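Local coordinates for NimC/NimA family protein (Clostridium acetobutylicum, PDB 2IG6) that binds flavin mononucleotide and, as a NimC/NimA family member related to pyridoxamine 5'-phosphate oxidases, is probably a flavin-dependent oxidoreductase, at residues L35-E39 with Q71-N75; V104-L109 with I125-L129. All coordinates share one frame; numbering follows the deposited sequence.

Contact 1 (L35-E39 with Q71-N75)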
loop_
_atom_site.group_PDB
_atom_site.type_symbol
_atom_site.label_atom_id
_atom_site.label_comp_id
_atom_site.label_asym_id
_atom_site.label_seq_id
_atom_site.Cartn_x
_atom_site.Cartn_y
_atom_site.Cartn_z
ATOM N N LEU A 35 4.686 0.538 -0.016
ATOM C CA LEU A 35 5.261 0.852 -1.320
ATOM C C LEU A 35 4.574 0.018 -2.392
ATOM O O LEU A 35 4.587 -1.234 -2.328
ATOM C CB LEU A 35 6.742 0.519 -1.329
ATOM C CG LEU A 35 7.427 0.652 -2.695
ATOM C CD1 LEU A 35 7.434 2.077 -3.128
ATOM C CD2 LEU A 35 8.840 0.073 -2.632
ATOM N N ALA A 36 3.913 0.700 -3.318
ATOM C CA ALA A 36 3.248 0.025 -4.422
ATOM C C ALA A 36 4.060 0.150 -5.709
ATOM O O ALA A 36 4.516 1.236 -6.077
ATOM C CB ALA A 36 1.842 0.572 -4.632
ATOM N N THR A 37 4.242 -0.998 -6.364
ATOM C CA THR A 37 4.867 -1.125 -7.667
ATOM C C THR A 37 3.913 -1.905 -8.579
ATOM O O THR A 37 2.830 -2.300 -8.167
ATOM C CB THR A 37 6.186 -1.935 -7.571
ATOM O OG1 THR A 37 5.898 -3.187 -6.935
ATOM C CG2 THR A 37 7.182 -1.220 -6.715
ATOM N N ASN A 38 4.343 -2.095 -9.821
ATOM C CA ASN A 38 3.695 -2.954 -10.813
ATOM C C ASN A 38 4.625 -4.103 -11.152
ATOM O O ASN A 38 5.855 -3.918 -11.206
ATOM C CB ASN A 38 3.514 -2.178 -12.151
ATOM C CG ASN A 38 2.207 -1.475 -12.233
ATOM O OD1 ASN A 38 2.021 -0.580 -13.042
ATOM N ND2 ASN A 38 1.274 -1.890 -11.408
ATOM N N GLU A 39 4.029 -5.251 -11.444
ATOM C CA GLU A 39 4.678 -6.367 -12.122
ATOM C C GLU A 39 3.802 -6.629 -13.334
ATOM O O GLU A 39 2.816 -7.391 -13.280
ATOM C CB GLU A 39 4.765 -7.583 -11.204
ATOM C CG GLU A 39 5.656 -8.669 -11.711
ATOM C CD GLU A 39 5.724 -9.872 -10.782
ATOM O OE1 GLU A 39 5.060 -9.890 -9.729
ATOM O OE2 GLU A 39 6.445 -10.825 -11.114
ATOM N N GLN A 71 11.130 -4.894 -9.801
ATOM C CA GLN A 71 9.940 -4.178 -10.299
ATOM C C GLN A 71 10.215 -2.691 -10.461
ATOM O O GLN A 71 9.771 -2.082 -11.431
ATOM C CB GLN A 71 8.742 -4.423 -9.382
ATOM C CG GLN A 71 8.225 -5.864 -9.499
ATOM C CD GLN A 71 7.418 -6.324 -8.322
ATOM O OE1 GLN A 71 6.934 -5.524 -7.518
ATOM N NE2 GLN A 71 7.258 -7.646 -8.207
HETATM N N MSE A 72 10.968 -2.108 -9.520
HETATM C CA MSE A 72 11.248 -0.653 -9.554
HETATM C C MSE A 72 12.227 -0.301 -10.662
HETATM O O MSE A 72 12.199 0.817 -11.189
HETATM C CB MSE A 72 11.774 -0.168 -8.214
HETATM C CG MSE A 72 10.683 -0.116 -7.139
HETATM SE SE MSE A 72 11.336 0.655 -5.490
HETATM C CE MSE A 72 12.359 -0.671 -4.855
ATOM N N ILE A 73 13.096 -1.255 -11.001
ATOM C CA ILE A 73 14.019 -1.097 -12.140
ATOM C C ILE A 73 13.244 -1.194 -13.446
ATOM O O ILE A 73 13.436 -0.370 -14.340
ATOM C CB ILE A 73 15.148 -2.139 -12.101
ATOM C CG1 ILE A 73 15.975 -1.997 -10.815
ATOM C CG2 ILE A 73 16.044 -2.025 -13.338
ATOM C CD1 ILE A 73 16.476 -0.580 -10.532
ATOM N N GLN A 74 12.343 -2.167 -13.539
ATOM C CA GLN A 74 11.585 -2.404 -14.756
ATOM C C GLN A 74 10.556 -1.289 -15.012
ATOM O O GLN A 74 10.315 -0.924 -16.160
ATOM C CB GLN A 74 10.942 -3.809 -14.703
ATOM C CG GLN A 74 9.953 -4.153 -15.799
ATOM C CD GLN A 74 10.575 -4.163 -17.169
ATOM O OE1 GLN A 74 11.805 -4.278 -17.318
ATOM N NE2 GLN A 74 9.727 -4.064 -18.193
ATOM N N ASN A 75 9.982 -0.746 -13.943
ATOM C CA ASN A 75 9.006 0.357 -14.021
ATOM C C ASN A 75 9.233 1.275 -12.839
ATOM O O ASN A 75 8.894 0.918 -11.712
ATOM C CB ASN A 75 7.576 -0.168 -14.015
ATOM C CG ASN A 75 6.530 0.950 -14.114
ATOM O OD1 ASN A 75 6.862 2.138 -14.162
ATOM N ND2 ASN A 75 5.258 0.556 -14.164
HETATM O O HOH W 1 6.716 -0.143 -10.418
HETATM O O HOH W 2 7.881 -3.516 -12.868
HETATM O O HOH W 3 3.939 -1.722 -15.573
HETATM O O HOH W 4 9.140 -9.209 -10.075
#

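Contact 2 (V104-L109 with I125-L129)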
loop_
_atom_site.group_PDB
_atom_site.type_symbol
_atom_site.label_atom_id
_atom_site.label_comp_id
_atom_site.label_asym_id
_atom_site.label_seq_id
_atom_site.Cartn_x
_atom_site.Cartn_y
_atom_site.Cartn_z
ATOM N N VAL A 104 26.578 6.663 -0.619
ATOM C CA VAL A 104 25.176 6.748 -0.212
ATOM C C VAL A 104 24.802 5.551 0.656
ATOM O O VAL A 104 24.069 5.702 1.636
ATOM C CB VAL A 104 24.199 6.872 -1.403
ATOM C CG1 VAL A 104 22.830 7.205 -0.899
ATOM C CG2 VAL A 104 24.652 7.952 -2.352
ATOM N N LYS A 105 25.320 4.374 0.303
ATOM C CA LYS A 105 25.121 3.183 1.113
ATOM C C LYS A 105 25.708 3.355 2.503
ATOM O O LYS A 105 25.068 2.975 3.491
ATOM C CB LYS A 105 25.721 1.953 0.432
ATOM C CG LYS A 105 24.995 1.575 -0.837
ATOM C CD LYS A 105 25.796 0.578 -1.657
ATOM C CE LYS A 105 25.177 0.428 -3.038
ATOM N NZ LYS A 105 26.030 -0.363 -3.933
ATOM N N GLU A 106 26.913 3.926 2.583
ATOM C CA GLU A 106 27.528 4.226 3.873
ATOM C C GLU A 106 26.663 5.153 4.715
ATOM O O GLU A 106 26.476 4.923 5.909
ATOM C CB GLU A 106 28.918 4.852 3.689
ATOM C CG GLU A 106 29.912 3.869 3.121
ATOM C CD GLU A 106 31.290 4.438 2.946
ATOM O OE1 GLU A 106 31.415 5.503 2.298
ATOM O OE2 GLU A 106 32.245 3.810 3.455
ATOM N N LEU A 107 26.157 6.207 4.085
ATOM C CA LEU A 107 25.322 7.178 4.770
ATOM C C LEU A 107 24.019 6.547 5.252
ATOM O O LEU A 107 23.545 6.863 6.344
ATOM C CB LEU A 107 25.014 8.373 3.868
ATOM C CG LEU A 107 24.013 9.353 4.498
ATOM C CD1 LEU A 107 24.628 10.089 5.684
ATOM C CD2 LEU A 107 23.522 10.322 3.469
ATOM N N ALA A 108 23.429 5.681 4.437
ATOM C CA ALA A 108 22.187 5.009 4.811
ATOM C C ALA A 108 22.356 4.241 6.113
ATOM O O ALA A 108 21.476 4.269 6.978
ATOM C CB ALA A 108 21.731 4.068 3.720
ATOM N N LEU A 109 23.484 3.537 6.231
ATOM C CA LEU A 109 23.738 2.686 7.389
ATOM C C LEU A 109 24.031 3.507 8.648
ATOM O O LEU A 109 23.754 3.053 9.752
ATOM C CB LEU A 109 24.859 1.677 7.084
ATOM C CG LEU A 109 24.517 0.728 5.927
ATOM C CD1 LEU A 109 25.718 -0.064 5.480
ATOM C CD2 LEU A 109 23.360 -0.224 6.287
ATOM N N ILE A 125 24.327 -6.839 -2.111
ATOM C CA ILE A 125 22.856 -6.870 -2.254
ATOM C C ILE A 125 22.149 -5.572 -1.861
ATOM O O ILE A 125 21.079 -5.266 -2.397
ATOM C CB ILE A 125 22.224 -8.073 -1.509
ATOM C CG1 ILE A 125 22.501 -8.027 -0.005
ATOM C CG2 ILE A 125 22.752 -9.395 -2.098
ATOM C CD1 ILE A 125 21.677 -9.011 0.772
ATOM N N PHE A 126 22.739 -4.821 -0.933
ATOM C CA PHE A 126 22.109 -3.594 -0.387
ATOM C C PHE A 126 21.887 -2.563 -1.499
ATOM O O PHE A 126 22.797 -2.299 -2.279
ATOM C CB PHE A 126 23.029 -3.016 0.715
ATOM C CG PHE A 126 22.445 -1.846 1.479
ATOM C CD1 PHE A 126 21.131 -1.873 1.937
ATOM C CD2 PHE A 126 23.239 -0.741 1.801
ATOM C CE1 PHE A 126 20.597 -0.801 2.663
ATOM C CE2 PHE A 126 22.708 0.333 2.516
ATOM C CZ PHE A 126 21.384 0.298 2.948
ATOM N N ALA A 127 20.692 -1.981 -1.558
ATOM C CA ALA A 127 20.336 -1.007 -2.582
ATOM C C ALA A 127 19.681 0.190 -1.909
ATOM O O ALA A 127 18.867 0.055 -0.962
ATOM C CB ALA A 127 19.377 -1.627 -3.633
ATOM N N VAL A 128 20.026 1.372 -2.402
ATOM C CA VAL A 128 19.359 2.598 -1.979
ATOM C C VAL A 128 18.808 3.271 -3.233
ATOM O O VAL A 128 19.496 3.347 -4.259
ATOM C CB VAL A 128 20.275 3.535 -1.166
ATOM C CG1 VAL A 128 20.698 2.865 0.126
ATOM C CG2 VAL A 128 21.496 3.956 -1.965
ATOM N N LEU A 129 17.556 3.714 -3.158
ATOM C CA LEU A 129 16.885 4.342 -4.290
ATOM C C LEU A 129 16.272 5.665 -3.880
ATOM O O LEU A 129 15.800 5.804 -2.757
ATOM C CB LEU A 129 15.780 3.440 -4.822
ATOM C CG LEU A 129 16.186 2.004 -5.142
ATOM C CD1 LEU A 129 15.843 1.091 -3.963
ATOM C CD2 LEU A 129 15.470 1.573 -6.393
HETATM O O HOH W 5 25.005 -3.552 -3.163
HETATM O O HOH W 6 23.320 -0.834 -5.198
#

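Contact 1 (L35-E39 with Q71-N75)
Thr-37 and Gln-71 form the polar centre of a helix-on-sheet contact, in which the end of helix 67-74 lies against strand 33-39 of the antiparallel flavin-binding barrel seen in the pyridoxamine 5'-phosphate oxidase family. Their side chains cross at about a right angle, and Thr-37 OG1 donates to Gln-71 OE1 over 2.6 Å. The donor lies in the carbonyl plane, at a C=O···O angle of 151°. With chi1 at 54°, OG1 sits between the backbone N and carbonyl carbon of Thr-37, leaving CG2 to pack on Met-72 CG at 3.7 Å. Arg-46, an FMN-binding residue, donates to both Thr-37 OG1 and Gln-71 OE1, which is consistent with a second-shell place for the pair beside the cofactor site.

Farther back along the strand, the ends of Leu-35 and selenomethionine Met-72 meet tip to tip, CD2 to SE at 3.8 Å. Toward the strand end, water bridges the two backbones. One molecule accepts from Asn-38 N and donates to Asn-75 O, while another donates to Asn-38 O (2.7 Å) and Gln-71 O (2.8 Å). Glu-39 lies beside the Gln-71 amide, but its carboxylate pairs with Arg-44. Asn-75, just past the helix, reaches the dimer interface: its ND2 donates to Asp-41 O of the second subunit and to a water 3.0 Å away.

Contact 2 (V104-L109 with I125-L129)
Lys-105 and Phe-126 lie at the middle of a contact in which helix 102-111 rests across the start of strand 126-139, a helix laid over one face of the barrel sheet. The two short segments run almost perpendicular, with their axes at 93°. Lys-105 shows how one side chain can serve both an apolar seam and a hydrated polar end. Its CB lies 3.9 Å from Phe-126 CD2, and CG touches the same ring carbon. Since chi1 of -67° sets CG beside the backbone N and the chain is extended beyond it, the methylenes slide past the ring in the opposite direction to the phenylalanine side chain. CD carries the chain onward, and CE arrives 3.7 Å from Phe-126 O. NZ then finishes at water: a weak bond of 3.4 Å leads to a molecule that itself donates to Phe-126 O over 2.7 Å, and a second water also accepts from NZ weakly.

The CE2 and CZ end of the ring faces the helix. Lys-105 O lies in the ring plane at its edge, 3.7 Å from CE2, and Ala-108 CB meets CZ, also near the plane. Leu-109 CD2 approaches obliquely at 3.9 Å from CE2. Two residues along the strand, Val-128 continues the apolar seam, with CG2 3.7 Å from Val-104 CG1 and CG1 against Ala-108 CB. Outside the two segments, Tyr-119 stacks on the ring of Phe-126, and Val-61, an FMN-binding residue, packs against both Phe-126 and Val-128.

No direct hydrogen bond joins the segments. Apolar side-chain packing therefore carries most of the contact, while the lysine ammonium is joined to the strand carbonyl only weakly, through water.

How the contacts relate
From the N terminus, the chain runs through helix 13-30 into strand 33-39, forms strands 42-48, 52-54 and 57-63, and returns in helix 67-74, where contact 1 closes the first loop. It then adds strands 77-83 and 89-98 before helix 102-111 opens contact 2, which closes at strand 126-139 after a 15-residue connection without strand. The two are in series, neither nested nor crossed, with centres about 19 Å apart, yet both reach the same antiparallel sheet. Strand 126-139 joins them: Phe-126 and Val-128 point toward helix 102-111, whereas Ala-127 and Leu-129 point away from it and pack on helix 67-74. Met-72 CE meets Leu-129 CD1 at 4.0 Å, linking contact 1 to contact 2.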